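Local coordinates for polysaccharide biosynthesis protein CapD (Bacillus thuringiensis HD-771, PDB 6BWC) that probably acts as the NADP-dependent short-chain dehydrogenase Pen on UDP-N-acetylglucosamine, in the pathway to CMP-pseudaminic acid, at residues Glu184-Ile187 / Ile193-Thr196; Met243-Thr248 / Ile322-Leu327; Gly20-Ser25 / Gln209-Thr214; His278-Gln283 / Phe291-Pro296. The protein carries 2 engineered substitutions. One frame throughout, in Å; residues are numbered along the deposited sequence.

Contacts 1 and 2 belong to one neighbourhood: their centres are about 14 Å apart, and Ile187 of contact 1 packs on Met243, Ile244 and Val247 of contact 2. Contact 1 holds the uracil end of UDP-N-acetylglucosamine through Thr194 and Thr196, while contact 2 ties the helix behind it to the last helix of the chain. Contact 3 lies on the nucleotide-binding half, its centre about 9 Å from the chain's centre, with the side chain of Ile23 about 8 Å from NADP. Contact 4 lies at strand 290-293, near one edge of the large sheet; its nearest atoms come within about 6 Å of contact 3, and its centre is about 37 Å from that of contact 1.

Contact 1. Residues Glu184-Ile187 / Ile193-Thr196; sequences ENQI and ITVT. With UD1 (uridine-diphosphate-N-acetylglucosamine), chain O.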
loop_
_atom_site.group_PDB
_atom_site.type_symbol
_atom_site.label_atom_id
_atom_site.label_comp_id
_atom_site.label_asym_id
_atom_site.label_seq_id
_atom_site.Cartn_x
_atom_site.Cartn_y
_atom_site.Cartn_z
ATOM N N GLU C 184 -40.093 -19.572 0.601
ATOM C CA GLU C 184 -41.076 -19.292 -0.463
ATOM C C GLU C 184 -40.648 -19.867 -1.801
ATOM O O GLU C 184 -41.432 -20.520 -2.468
ATOM C CB GLU C 184 -41.285 -17.785 -0.650
ATOM C CG GLU C 184 -42.250 -17.424 -1.791
ATOM C CD GLU C 184 -42.745 -15.980 -1.752
ATOM O OE1 GLU C 184 -41.917 -15.067 -1.469
ATOM O OE2 GLU C 184 -43.955 -15.757 -2.028
ATOM N N ASN C 185 -39.391 -19.610 -2.165
ATOM C CA ASN C 185 -38.842 -19.905 -3.496
ATOM C C ASN C 185 -38.473 -21.355 -3.665
ATOM O O ASN C 185 -38.669 -21.943 -4.738
ATOM C CB ASN C 185 -37.591 -19.056 -3.774
ATOM C CG ASN C 185 -37.579 -18.487 -5.166
ATOM O OD1 ASN C 185 -38.544 -17.832 -5.593
ATOM N ND2 ASN C 185 -36.496 -18.718 -5.887
ATOM N N GLN C 186 -37.892 -21.912 -2.612
ATOM C CA GLN C 186 -37.691 -23.345 -2.517
ATOM C C GLN C 186 -39.024 -24.071 -2.711
ATOM O O GLN C 186 -39.079 -25.049 -3.432
ATOM C CB GLN C 186 -37.070 -23.722 -1.154
ATOM C CG GLN C 186 -35.604 -23.329 -0.979
ATOM C CD GLN C 186 -34.955 -23.907 0.278
ATOM O OE1 GLN C 186 -35.609 -24.102 1.302
ATOM N NE2 GLN C 186 -33.650 -24.173 0.201
ATOM N N ILE C 187 -40.091 -23.583 -2.078
ATOM C CA ILE C 187 -41.398 -24.249 -2.154
ATOM C C ILE C 187 -41.922 -24.189 -3.576
ATOM O O ILE C 187 -42.356 -25.207 -4.101
ATOM C CB ILE C 187 -42.448 -23.650 -1.179
ATOM C CG1 ILE C 187 -42.075 -23.950 0.296
ATOM C CG2 ILE C 187 -43.838 -24.220 -1.484
ATOM C CD1 ILE C 187 -42.618 -22.969 1.327
ATOM N N ILE C 193 -38.418 -27.619 1.376
ATOM C CA ILE C 193 -37.529 -26.641 2.034
ATOM C C ILE C 193 -36.307 -27.333 2.648
ATOM O O ILE C 193 -36.304 -28.548 2.889
ATOM C CB ILE C 193 -38.243 -25.732 3.086
ATOM C CG1 ILE C 193 -39.053 -26.551 4.108
ATOM C CG2 ILE C 193 -39.135 -24.706 2.390
ATOM C CD1 ILE C 193 -39.370 -25.786 5.372
ATOM N N THR C 194 -35.277 -26.525 2.885
ATOM C CA THR C 194 -34.052 -26.936 3.563
ATOM C C THR C 194 -34.041 -26.382 4.987
ATOM O O THR C 194 -33.945 -25.173 5.200
ATOM C CB THR C 194 -32.820 -26.425 2.810
ATOM O OG1 THR C 194 -32.621 -27.224 1.640
ATOM C CG2 THR C 194 -31.573 -26.508 3.665
ATOM N N VAL C 195 -34.083 -27.282 5.957
ATOM C CA VAL C 195 -34.223 -26.920 7.356
ATOM C C VAL C 195 -32.899 -27.202 8.065
ATOM O O VAL C 195 -32.386 -28.310 8.015
ATOM C CB VAL C 195 -35.436 -27.674 7.935
ATOM C CG1 VAL C 195 -35.190 -28.209 9.339
ATOM C CG2 VAL C 195 -36.673 -26.773 7.866
ATOM N N THR C 196 -32.329 -26.181 8.691
ATOM C CA THR C 196 -31.091 -26.334 9.456
ATOM C C THR C 196 -31.413 -27.138 10.724
ATOM O O THR C 196 -30.977 -28.278 10.871
ATOM C CB THR C 196 -30.447 -24.960 9.819
ATOM O OG1 THR C 196 -31.431 -24.086 10.418
ATOM C CG2 THR C 196 -29.812 -24.272 8.562
HETATM C "C1'" UD1 O . -29.553 -12.790 9.927
HETATM C "C2'" UD1 O . -28.532 -11.851 9.307
HETATM C "C3'" UD1 O . -27.335 -11.633 10.229
HETATM C "C4'" UD1 O . -27.764 -11.277 11.650
HETATM C "C5'" UD1 O . -28.965 -12.110 12.140
HETATM C "C6'" UD1 O . -29.562 -11.472 13.401
HETATM C "C7'" UD1 O . -28.732 -12.207 6.879
HETATM C "C8'" UD1 O . -28.245 -13.036 5.708
HETATM N "N2'" UD1 O . -28.073 -12.369 8.031
HETATM O "O1'" UD1 O . -28.940 -14.033 10.233
HETATM O "O3'" UD1 O . -26.502 -10.598 9.667
HETATM O "O4'" UD1 O . -26.688 -11.447 12.554
HETATM O "O5'" UD1 O . -29.993 -12.241 11.136
HETATM O "O6'" UD1 O . -29.994 -12.461 14.340
HETATM O "O7'" UD1 O . -29.717 -11.482 6.753
HETATM N N1 UD1 O . -32.201 -21.536 7.858
HETATM C C2 UD1 O . -32.760 -22.743 7.341
HETATM N N3 UD1 O . -32.493 -23.113 6.078
HETATM C C4 UD1 O . -31.703 -22.371 5.276
HETATM C C5 UD1 O . -31.159 -21.195 5.729
HETATM C C6 UD1 O . -31.434 -20.783 7.023
HETATM O O2 UD1 O . -33.481 -23.480 8.038
HETATM O O4 UD1 O . -31.465 -22.714 4.107
HETATM C C1B UD1 O . -32.452 -21.106 9.250
HETATM C C2B UD1 O . -31.214 -20.664 10.035
HETATM O "O2'" UD1 O . -30.566 -21.752 10.680
HETATM C C3B UD1 O . -31.742 -19.617 10.996
HETATM C C4B UD1 O . -32.904 -19.030 10.224
HETATM O O4B UD1 O . -33.271 -19.964 9.210
HETATM O O3B UD1 O . -32.252 -20.132 12.230
HETATM C C5B UD1 O . -32.585 -17.691 9.577
HETATM O O5B UD1 O . -31.542 -17.749 8.591
HETATM P PA UD1 O . -31.260 -16.364 7.828
HETATM O O1A UD1 O . -30.393 -16.535 6.605
HETATM O O2A UD1 O . -32.551 -15.558 7.649
HETATM O O3A UD1 O . -30.591 -15.377 8.917
HETATM P PB UD1 O . -29.593 -15.538 10.182
HETATM O O1B UD1 O . -28.435 -16.441 9.811
HETATM O O2B UD1 O . -30.285 -15.816 11.511
#
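The helix carrying Glu184-Ile187 runs through a short connection into strand 193-195, with Thr196 in the loop just beyond, and the two backbones come nearest at Gln186 and Ile193, whose CA atoms are 5.6 Å apart. The strand gives its edges alternately: Ile193 and Val195 form backbone bonds with Lys259, Glu261 and Ile263, on and just past strand 259-262, and the amide and carbonyl of Thr194 face the other way. Gln186 takes that amide. Its CG stands anti to its own carbonyl carbon (chi1 -72°), and the extended chain carries Gln186 OE1 to Thr194 N at 2.9 Å. The bond is fairly straight at 157°, although the donor sits above the amide's carbonyl plane and not on a lone pair. The other end of the same amide, NE2, is hydrogen-bonded to Glu50 of the second subunit, which would fix the rotation of the whole group. Thr194 O accepts from uracil N3 of UDP-N-acetylglucosamine at 2.7 Å, and Thr196 N gives a bond to uracil O2 at 3.0 Å. Beside these two backbone groups, Thr196 OG1 lies near both ribose O2' and uracil O2. Ile187 and Ile193 point the same way, Ile187 CG1 3.7 Å from Ile193 CG2. Both isoleucines also pack on helix 236-251, through Val247 for Ile187 and Ser240 and Ile244 for Ile193; Phe183 of helix 179-190 covers Ile193 as well.

Contact 2. Residues Met243-Thr248 / Ile322-Leu327; sequences MIEEVT and ISKEEL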
loop_
_atom_site.group_PDB
_atom_site.type_symbol
_atom_site.label_atom_id
_atom_site.label_comp_id
_atom_site.label_asym_id
_atom_site.label_seq_id
_atom_site.Cartn_x
_atom_site.Cartn_y
_atom_site.Cartn_z
ATOM N N MET C 243 -44.747 -21.022 6.701
ATOM C CA MET C 243 -44.275 -20.683 5.354
ATOM C C MET C 243 -44.824 -21.643 4.291
ATOM O O MET C 243 -45.249 -21.198 3.223
ATOM C CB MET C 243 -42.738 -20.633 5.317
ATOM C CG MET C 243 -42.163 -19.623 4.341
ATOM S SD MET C 243 -42.351 -17.914 4.889
ATOM C CE MET C 243 -43.528 -17.336 3.690
ATOM N N ILE C 244 -44.835 -22.944 4.602
ATOM C CA ILE C 244 -45.332 -23.979 3.685
ATOM C C ILE C 244 -46.831 -23.861 3.500
ATOM O O ILE C 244 -47.327 -23.946 2.383
ATOM C CB ILE C 244 -45.002 -25.384 4.200
ATOM C CG1 ILE C 244 -43.495 -25.614 4.113
ATOM C CG2 ILE C 244 -45.731 -26.465 3.402
ATOM C CD1 ILE C 244 -43.010 -26.766 4.971
ATOM N N GLU C 245 -47.551 -23.685 4.598
ATOM C CA GLU C 245 -48.991 -23.437 4.518
ATOM C C GLU C 245 -49.321 -22.323 3.533
ATOM O O GLU C 245 -49.996 -22.572 2.534
ATOM C CB GLU C 245 -49.565 -23.110 5.906
ATOM C CG GLU C 245 -49.790 -24.351 6.762
ATOM C CD GLU C 245 -49.345 -24.204 8.215
ATOM O OE1 GLU C 245 -49.601 -23.151 8.841
ATOM O OE2 GLU C 245 -48.746 -25.174 8.744
ATOM N N GLU C 246 -48.795 -21.127 3.800
ATOM C CA GLU C 246 -49.195 -19.904 3.083
ATOM C C GLU C 246 -48.644 -19.750 1.671
ATOM O O GLU C 246 -49.240 -19.047 0.854
ATOM C CB GLU C 246 -48.848 -18.634 3.880
ATOM C CG GLU C 246 -50.061 -17.856 4.366
ATOM C CD GLU C 246 -50.592 -18.367 5.676
ATOM O OE1 GLU C 246 -49.862 -18.260 6.692
ATOM O OE2 GLU C 246 -51.737 -18.861 5.691
ATOM N N VAL C 247 -47.503 -20.359 1.388
ATOM C CA VAL C 247 -46.933 -20.281 0.042
ATOM C C VAL C 247 -47.683 -21.245 -0.850
ATOM O O VAL C 247 -47.839 -21.002 -2.040
ATOM C CB VAL C 247 -45.427 -20.581 0.045
ATOM C CG1 VAL C 247 -44.888 -20.743 -1.368
ATOM C CG2 VAL C 247 -44.676 -19.470 0.765
ATOM N N THR C 248 -48.131 -22.346 -0.259
ATOM C CA THR C 248 -49.006 -23.289 -0.926
ATOM C C THR C 248 -50.382 -22.668 -1.160
ATOM O O THR C 248 -50.945 -22.808 -2.251
ATOM C CB THR C 248 -49.122 -24.590 -0.101
ATOM O OG1 THR C 248 -47.820 -25.186 0.005
ATOM C CG2 THR C 248 -50.104 -25.605 -0.733
ATOM N N ILE C 322 -43.794 -15.590 19.866
ATOM C CA ILE C 322 -45.143 -15.325 19.403
ATOM C C ILE C 322 -45.744 -16.682 19.054
ATOM O O ILE C 322 -45.011 -17.648 18.851
ATOM C CB ILE C 322 -45.165 -14.364 18.191
ATOM C CG1 ILE C 322 -44.477 -14.977 16.957
ATOM C CG2 ILE C 322 -44.508 -13.033 18.567
ATOM C CD1 ILE C 322 -44.525 -14.096 15.726
ATOM N N SER C 323 -47.067 -16.759 18.999
ATOM C CA SER C 323 -47.742 -17.968 18.519
ATOM C C SER C 323 -47.540 -18.097 17.009
ATOM O O SER C 323 -47.251 -17.100 16.339
ATOM C CB SER C 323 -49.240 -17.894 18.833
ATOM O OG SER C 323 -49.819 -16.687 18.350
ATOM N N LYS C 324 -47.679 -19.319 16.488
ATOM C CA LYS C 324 -47.832 -19.566 15.030
ATOM C C LYS C 324 -48.697 -18.560 14.309
ATOM O O LYS C 324 -48.342 -18.082 13.242
ATOM C CB LYS C 324 -48.510 -20.909 14.763
ATOM C CG LYS C 324 -47.583 -22.054 14.429
ATOM C CD LYS C 324 -48.329 -23.130 13.666
ATOM C CE LYS C 324 -48.423 -22.762 12.197
ATOM N NZ LYS C 324 -49.255 -23.745 11.467
ATOM N N GLU C 325 -49.861 -18.291 14.886
ATOM C CA GLU C 325 -50.884 -17.509 14.222
ATOM C C GLU C 325 -50.487 -16.034 14.148
ATOM O O GLU C 325 -50.717 -15.386 13.114
ATOM C CB GLU C 325 -52.249 -17.707 14.907
ATOM C CG GLU C 325 -53.457 -17.429 14.009
ATOM C CD GLU C 325 -53.581 -18.395 12.820
ATOM O OE1 GLU C 325 -53.142 -19.570 12.937
ATOM O OE2 GLU C 325 -54.114 -17.969 11.761
ATOM N N GLU C 326 -49.885 -15.511 15.220
ATOM C CA GLU C 326 -49.313 -14.147 15.197
ATOM C C GLU C 326 -48.203 -14.015 14.164
ATOM O O GLU C 326 -48.087 -12.976 13.510
ATOM C CB GLU C 326 -48.764 -13.728 16.563
ATOM C CG GLU C 326 -49.826 -13.401 17.592
ATOM C CD GLU C 326 -49.220 -13.108 18.944
ATOM O OE1 GLU C 326 -49.093 -14.067 19.744
ATOM O OE2 GLU C 326 -48.843 -11.932 19.191
ATOM N N LEU C 327 -47.391 -15.057 14.034
ATOM C CA LEU C 327 -46.334 -15.069 13.043
ATOM C C LEU C 327 -46.915 -14.937 11.652
ATOM O O LEU C 327 -46.552 -14.026 10.927
ATOM C CB LEU C 327 -45.515 -16.357 13.143
ATOM C CG LEU C 327 -44.387 -16.576 12.127
ATOM C CD1 LEU C 327 -43.557 -15.318 11.869
ATOM C CD2 LEU C 327 -43.521 -17.723 12.638
#
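Lys324 reaches from the first turn of the C-terminal helix 324-333 to Glu245 on helix 236-251, a surface salt bridge between two helices. That first turn is closed by a capping box: Ser323 is the N-cap, its OG accepting a weak bond from Glu326 N, while Glu326 OE1 receives Ser323 OG at 3.1 Å and, weakly, Ser323 N. Starting at CB, which points toward the other helix, the lysine side chain packs on Asp238, Glu241 and Val242, earlier on that helix, before its end reaches Glu245. A bend in the chain at chi3 (82°) turns that end, and the last torsion is extended. Lys324 CE comes to 3.6 Å from Glu245 OE1, and NZ finishes opposite the carboxylate, which approaches from the other direction. Lys324 NZ is 2.7 Å from Glu245 OE1, and its bond to Glu245 OE2 is weak. Glu245 OE1 is also the partner of Arg328, one turn further along the C-terminal helix, and Arg328 binds Glu246 and Glu325 too. This basic pair probably offsets the cluster of carboxylates, in which Glu245 OE1 and Glu325 OE1 stand 6.5 Å apart. Toward Lys324, Glu245 OE1 uses its syn lone pair, on the side of OE2.

Contact 3. Residues Gly20-Ser25 / Gln209-Thr214; sequences GKSILS and QATMLT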
loop_
_atom_site.group_PDB
_atom_site.type_symbol
_atom_site.label_atom_id
_atom_site.label_comp_id
_atom_site.label_asym_id
_atom_site.label_seq_id
_atom_site.Cartn_x
_atom_site.Cartn_y
_atom_site.Cartn_z
ATOM N N GLY C 20 -30.641 -0.151 3.551
ATOM C CA GLY C 20 -30.179 1.088 2.940
ATOM C C GLY C 20 -31.169 1.780 2.021
ATOM O O GLY C 20 -31.241 3.004 2.036
ATOM N N LYS C 21 -31.910 1.010 1.217
ATOM C CA LYS C 21 -33.011 1.567 0.429
ATOM C C LYS C 21 -34.135 2.096 1.313
ATOM O O LYS C 21 -34.592 3.232 1.120
ATOM C CB LYS C 21 -33.626 0.556 -0.533
ATOM C CG LYS C 21 -32.878 0.356 -1.847
ATOM C CD LYS C 21 -33.826 -0.055 -2.987
ATOM C CE LYS C 21 -34.555 -1.383 -2.768
ATOM N NZ LYS C 21 -35.972 -1.301 -3.238
ATOM N N SER C 22 -34.599 1.298 2.274
ATOM C CA SER C 22 -35.696 1.765 3.135
ATOM C C SER C 22 -35.322 3.092 3.828
ATOM O O SER C 22 -36.103 4.041 3.778
ATOM C CB SER C 22 -36.137 0.706 4.158
ATOM O OG SER C 22 -37.526 0.823 4.429
ATOM N N ILE C 23 -34.120 3.169 4.416
ATOM C CA ILE C 23 -33.600 4.454 4.957
ATOM C C ILE C 23 -33.642 5.601 3.919
ATOM O O ILE C 23 -34.022 6.721 4.258
ATOM C CB ILE C 23 -32.145 4.341 5.487
ATOM C CG1 ILE C 23 -32.079 3.424 6.719
ATOM C CG2 ILE C 23 -31.585 5.726 5.853
ATOM C CD1 ILE C 23 -30.677 2.952 7.068
ATOM N N LEU C 24 -33.222 5.308 2.682
ATOM C CA LEU C 24 -33.199 6.277 1.567
ATOM C C LEU C 24 -34.530 6.955 1.365
ATOM O O LEU C 24 -34.603 8.184 1.364
ATOM C CB LEU C 24 -32.795 5.591 0.248
ATOM C CG LEU C 24 -32.875 6.377 -1.054
ATOM C CD1 LEU C 24 -32.240 7.748 -0.870
ATOM C CD2 LEU C 24 -32.191 5.611 -2.176
ATOM N N SER C 25 -35.570 6.148 1.178
ATOM C CA SER C 25 -36.904 6.680 0.949
ATOM C C SER C 25 -37.468 7.382 2.201
ATOM O O SER C 25 -38.204 8.357 2.081
ATOM C CB SER C 25 -37.847 5.591 0.438
ATOM O OG SER C 25 -37.763 4.436 1.246
ATOM N N GLN C 209 -39.353 -1.254 11.493
ATOM C CA GLN C 209 -38.719 -1.305 12.803
ATOM C C GLN C 209 -37.190 -1.038 12.692
ATOM O O GLN C 209 -36.633 -0.227 13.436
ATOM C CB GLN C 209 -39.037 -2.660 13.472
ATOM C CG GLN C 209 -40.462 -2.725 14.040
ATOM C CD GLN C 209 -40.781 -4.007 14.808
ATOM O OE1 GLN C 209 -40.567 -5.124 14.339
ATOM N NE2 GLN C 209 -41.304 -3.840 16.003
ATOM N N ALA C 210 -36.548 -1.699 11.727
ATOM C CA ALA C 210 -35.113 -1.539 11.449
ATOM C C ALA C 210 -34.802 -0.151 10.947
ATOM O O ALA C 210 -33.912 0.505 11.454
ATOM C CB ALA C 210 -34.630 -2.585 10.442
ATOM N N THR C 211 -35.542 0.288 9.950
ATOM C CA THR C 211 -35.394 1.645 9.416
ATOM C C THR C 211 -35.556 2.765 10.496
ATOM O O THR C 211 -34.694 3.660 10.594
ATOM C CB THR C 211 -36.376 1.883 8.244
ATOM O OG1 THR C 211 -36.526 0.684 7.480
ATOM C CG2 THR C 211 -35.875 2.977 7.330
ATOM N N MET C 212 -36.625 2.693 11.298
ATOM C CA MET C 212 -36.922 3.719 12.305
ATOM C C MET C 212 -35.943 3.706 13.448
ATOM O O MET C 212 -35.588 4.761 13.971
ATOM C CB MET C 212 -38.348 3.591 12.857
ATOM C CG MET C 212 -39.449 3.971 11.882
ATOM S SD MET C 212 -39.108 5.458 10.902
ATOM C CE MET C 212 -38.814 6.652 12.231
ATOM N N LEU C 213 -35.509 2.516 13.837
ATOM C CA LEU C 213 -34.475 2.372 14.864
ATOM C C LEU C 213 -33.246 3.183 14.475
ATOM O O LEU C 213 -32.795 4.032 15.239
ATOM C CB LEU C 213 -34.114 0.888 15.053
ATOM C CG LEU C 213 -33.087 0.551 16.149
ATOM C CD1 LEU C 213 -33.570 1.055 17.510
ATOM C CD2 LEU C 213 -32.720 -0.939 16.228
ATOM N N THR C 214 -32.747 2.933 13.261
ATOM C CA THR C 214 -31.547 3.598 12.734
ATOM C C THR C 214 -31.727 5.121 12.591
ATOM O O THR C 214 -30.933 5.905 13.138
ATOM C CB THR C 214 -31.108 3.011 11.365
ATOM O OG1 THR C 214 -31.357 1.596 11.306
ATOM C CG2 THR C 214 -29.611 3.267 11.123
#
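The flat group at the centre of this contact is the peptide joining Ser22 to Ile23, and the methyl CG2 of Thr211 lies over one of its faces, 3.4 Å from Ile23 N and 3.5 Å from Ser22 C. This peptide belongs to helix 18-29 of a Rossmann fold, the helix that follows the first strand and a glycine-rich turn; Gly20, in the helix, fits the last glycine of a GxGxxG pattern, consistent with dinucleotide binding. The axes of segments 20-25 and 209-214 cross at -62° with 9.3 Å between them. With chi1 at -36°, Thr211 CG2 points roughly away from its backbone N and onto the Ser22-Ile23 peptide. The hydroxyl of Thr211 is bonded mainly to Leu207 O, within its own helix; Ser22 OG adds a weak bond to it. Ile23 and Thr211 run past one another in opposing senses, CG1 against CG2, and Ile23 CD1 reaches Thr214 CG2. Thr214 also touches Val125, Thr127, Val167 and Phe169, which sets helix 207-220 on the central sheet. A second flat group marks the turn below Thr214: the carbonyl of Ala210 is approached from opposite faces by Thr214 N and Thr214 OG1, with Thr214 OG1 to Ala210 O at 2.8 Å.

Contact 4. Residues His278-Gln283 / Phe291-Pro296; sequences HDESLQ and FIIPSP
Glu280 and Ile293 cross at about a right angle, and the terminal methyl of the isoleucine lies above the plane of the carboxylate. Ile293 CD1 is 3.5 Å from both CD and OE2 of Glu280, and 3.9 Å from its CB: the methyl touches the chain from CB to the carboxylate. Extended beyond CG (chi2 -180°), the glutamate chain carries its carboxylate across that methyl. Glu280 OE2 forms a salt bridge with Arg168 and OE1 accepts a hydrogen bond from Thr277 N, which should keep the group from turning. Ile293 ends strand 290-293, which sits antiparallel between strands 226-229 and 285-286 near one edge of the large Rossmann-type sheet; segment 278-283 packs beside it. Further along, the contact changes to backbone against ring: Gln283 O is 3.4 Å from Pro294 CD, with Gln283 CB more loosely set against Pro294 CG. Gln283 then folds back on its own loop, where Gln283 NE2 bonds to Asp279 O at 2.6 Å, arriving on the opposite face of that carbonyl from Leu282 N. Asp279 itself packs on Leu265 of the third subunit.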
loop_
_atom_site.group_PDB
_atom_site.type_symbol
_atom_site.label_atom_id
_atom_site.label_comp_id
_atom_site.label_asym_id
_atom_site.label_seq_id
_atom_site.Cartn_x
_atom_site.Cartn_y
_atom_site.Cartn_z
ATOM N N HIS C 278 -25.040 -10.187 29.662
ATOM C CA HIS C 278 -25.520 -9.953 31.014
ATOM C C HIS C 278 -24.885 -8.686 31.598
ATOM O O HIS C 278 -25.614 -7.814 32.096
ATOM C CB HIS C 278 -25.214 -11.134 31.914
ATOM C CG HIS C 278 -25.764 -10.966 33.293
ATOM N ND1 HIS C 278 -25.094 -10.285 34.286
ATOM C CD2 HIS C 278 -26.949 -11.337 33.823
ATOM C CE1 HIS C 278 -25.833 -10.266 35.378
ATOM N NE2 HIS C 278 -26.965 -10.894 35.122
ATOM N N ASP C 279 -23.539 -8.614 31.518
ATOM C CA ASP C 279 -22.709 -7.416 31.873
ATOM C C ASP C 279 -23.307 -6.081 31.386
ATOM O O ASP C 279 -23.427 -5.132 32.157
ATOM C CB ASP C 279 -21.274 -7.604 31.322
ATOM C CG ASP C 279 -20.311 -6.449 31.674
ATOM O OD1 ASP C 279 -19.649 -5.985 30.716
ATOM O OD2 ASP C 279 -20.183 -6.041 32.863
ATOM N N GLU C 280 -23.714 -6.035 30.118
ATOM C CA GLU C 280 -24.323 -4.827 29.529
ATOM C C GLU C 280 -25.696 -4.504 30.110
ATOM O O GLU C 280 -26.083 -3.322 30.190
ATOM C CB GLU C 280 -24.436 -4.975 28.015
ATOM C CG GLU C 280 -23.154 -4.698 27.256
ATOM C CD GLU C 280 -23.348 -4.855 25.765
ATOM O OE1 GLU C 280 -23.974 -5.857 25.356
ATOM O OE2 GLU C 280 -22.895 -3.968 25.012
ATOM N N SER C 281 -26.432 -5.547 30.501
ATOM C CA SER C 281 -27.756 -5.374 31.092
ATOM C C SER C 281 -27.717 -4.690 32.460
ATOM O O SER C 281 -28.766 -4.280 32.947
ATOM C CB SER C 281 -28.510 -6.711 31.184
ATOM O OG SER C 281 -28.103 -7.482 32.306
ATOM N N LEU C 282 -26.535 -4.574 33.076
ATOM C CA LEU C 282 -26.352 -3.841 34.355
ATOM C C LEU C 282 -26.101 -2.325 34.221
ATOM O O LEU C 282 -26.226 -1.608 35.212
ATOM C CB LEU C 282 -25.211 -4.474 35.159
ATOM C CG LEU C 282 -25.398 -5.970 35.498
ATOM C CD1 LEU C 282 -24.068 -6.673 35.720
ATOM C CD2 LEU C 282 -26.313 -6.158 36.704
ATOM N N GLN C 283 -25.731 -1.851 33.023
ATOM C CA GLN C 283 -25.601 -0.394 32.724
ATOM C C GLN C 283 -26.644 0.135 31.751
ATOM O O GLN C 283 -26.714 1.359 31.565
ATOM C CB GLN C 283 -24.207 0.031 32.191
ATOM C CG GLN C 283 -23.216 -1.060 31.828
ATOM C CD GLN C 283 -22.515 -1.613 33.055
ATOM O OE1 GLN C 283 -22.075 -0.856 33.914
ATOM N NE2 GLN C 283 -22.405 -2.926 33.146
ATOM N N PHE C 291 -33.915 -0.393 24.266
ATOM C CA PHE C 291 -32.851 -0.255 25.286
ATOM C C PHE C 291 -31.747 0.623 24.724
ATOM O O PHE C 291 -31.505 0.617 23.528
ATOM C CB PHE C 291 -32.212 -1.586 25.692
ATOM C CG PHE C 291 -33.177 -2.617 26.216
ATOM C CD1 PHE C 291 -33.416 -2.746 27.583
ATOM C CD2 PHE C 291 -33.800 -3.520 25.342
ATOM C CE1 PHE C 291 -34.269 -3.730 28.063
ATOM C CE2 PHE C 291 -34.664 -4.501 25.821
ATOM C CZ PHE C 291 -34.905 -4.598 27.185
ATOM N N ILE C 292 -31.089 1.362 25.611
ATOM C CA ILE C 292 -29.930 2.171 25.284
ATOM C C ILE C 292 -28.798 1.707 26.187
ATOM O O ILE C 292 -28.896 1.838 27.398
ATOM C CB ILE C 292 -30.207 3.676 25.515
ATOM C CG1 ILE C 292 -31.366 4.119 24.605
ATOM C CG2 ILE C 292 -28.950 4.521 25.256
ATOM C CD1 ILE C 292 -31.809 5.569 24.723
ATOM N N ILE C 293 -27.748 1.141 25.603
ATOM C CA ILE C 293 -26.535 0.818 26.344
ATOM C C ILE C 293 -25.600 1.998 26.143
ATOM O O ILE C 293 -25.344 2.378 25.013
ATOM C CB ILE C 293 -25.842 -0.473 25.842
ATOM C CG1 ILE C 293 -26.851 -1.626 25.687
ATOM C CG2 ILE C 293 -24.720 -0.887 26.792
ATOM C CD1 ILE C 293 -26.231 -2.922 25.177
ATOM N N PRO C 294 -25.098 2.598 27.228
ATOM C CA PRO C 294 -24.068 3.622 27.066
ATOM C C PRO C 294 -22.650 3.084 26.734
ATOM O O PRO C 294 -22.425 1.866 26.615
ATOM C CB PRO C 294 -24.067 4.305 28.442
ATOM C CG PRO C 294 -24.451 3.211 29.367
ATOM C CD PRO C 294 -25.563 2.539 28.623
ATOM N N SER C 295 -21.709 4.015 26.610
ATOM C CA SER C 295 -20.327 3.704 26.282
ATOM C C SER C 295 -19.620 2.966 27.417
ATOM O O SER C 295 -19.556 3.484 28.531
ATOM C CB SER C 295 -19.577 4.992 25.986
ATOM O OG SER C 295 -18.320 4.717 25.416
ATOM N N PRO C 296 -19.075 1.763 27.135
ATOM C CA PRO C 296 -18.280 1.075 28.148
ATOM C C PRO C 296 -16.940 1.722 28.497
ATOM O O PRO C 296 -16.340 1.294 29.460
ATOM C CB PRO C 296 -18.021 -0.316 27.533
ATOM C CG PRO C 296 -18.950 -0.452 26.391
ATOM C CD PRO C 296 -19.223 0.940 25.915
#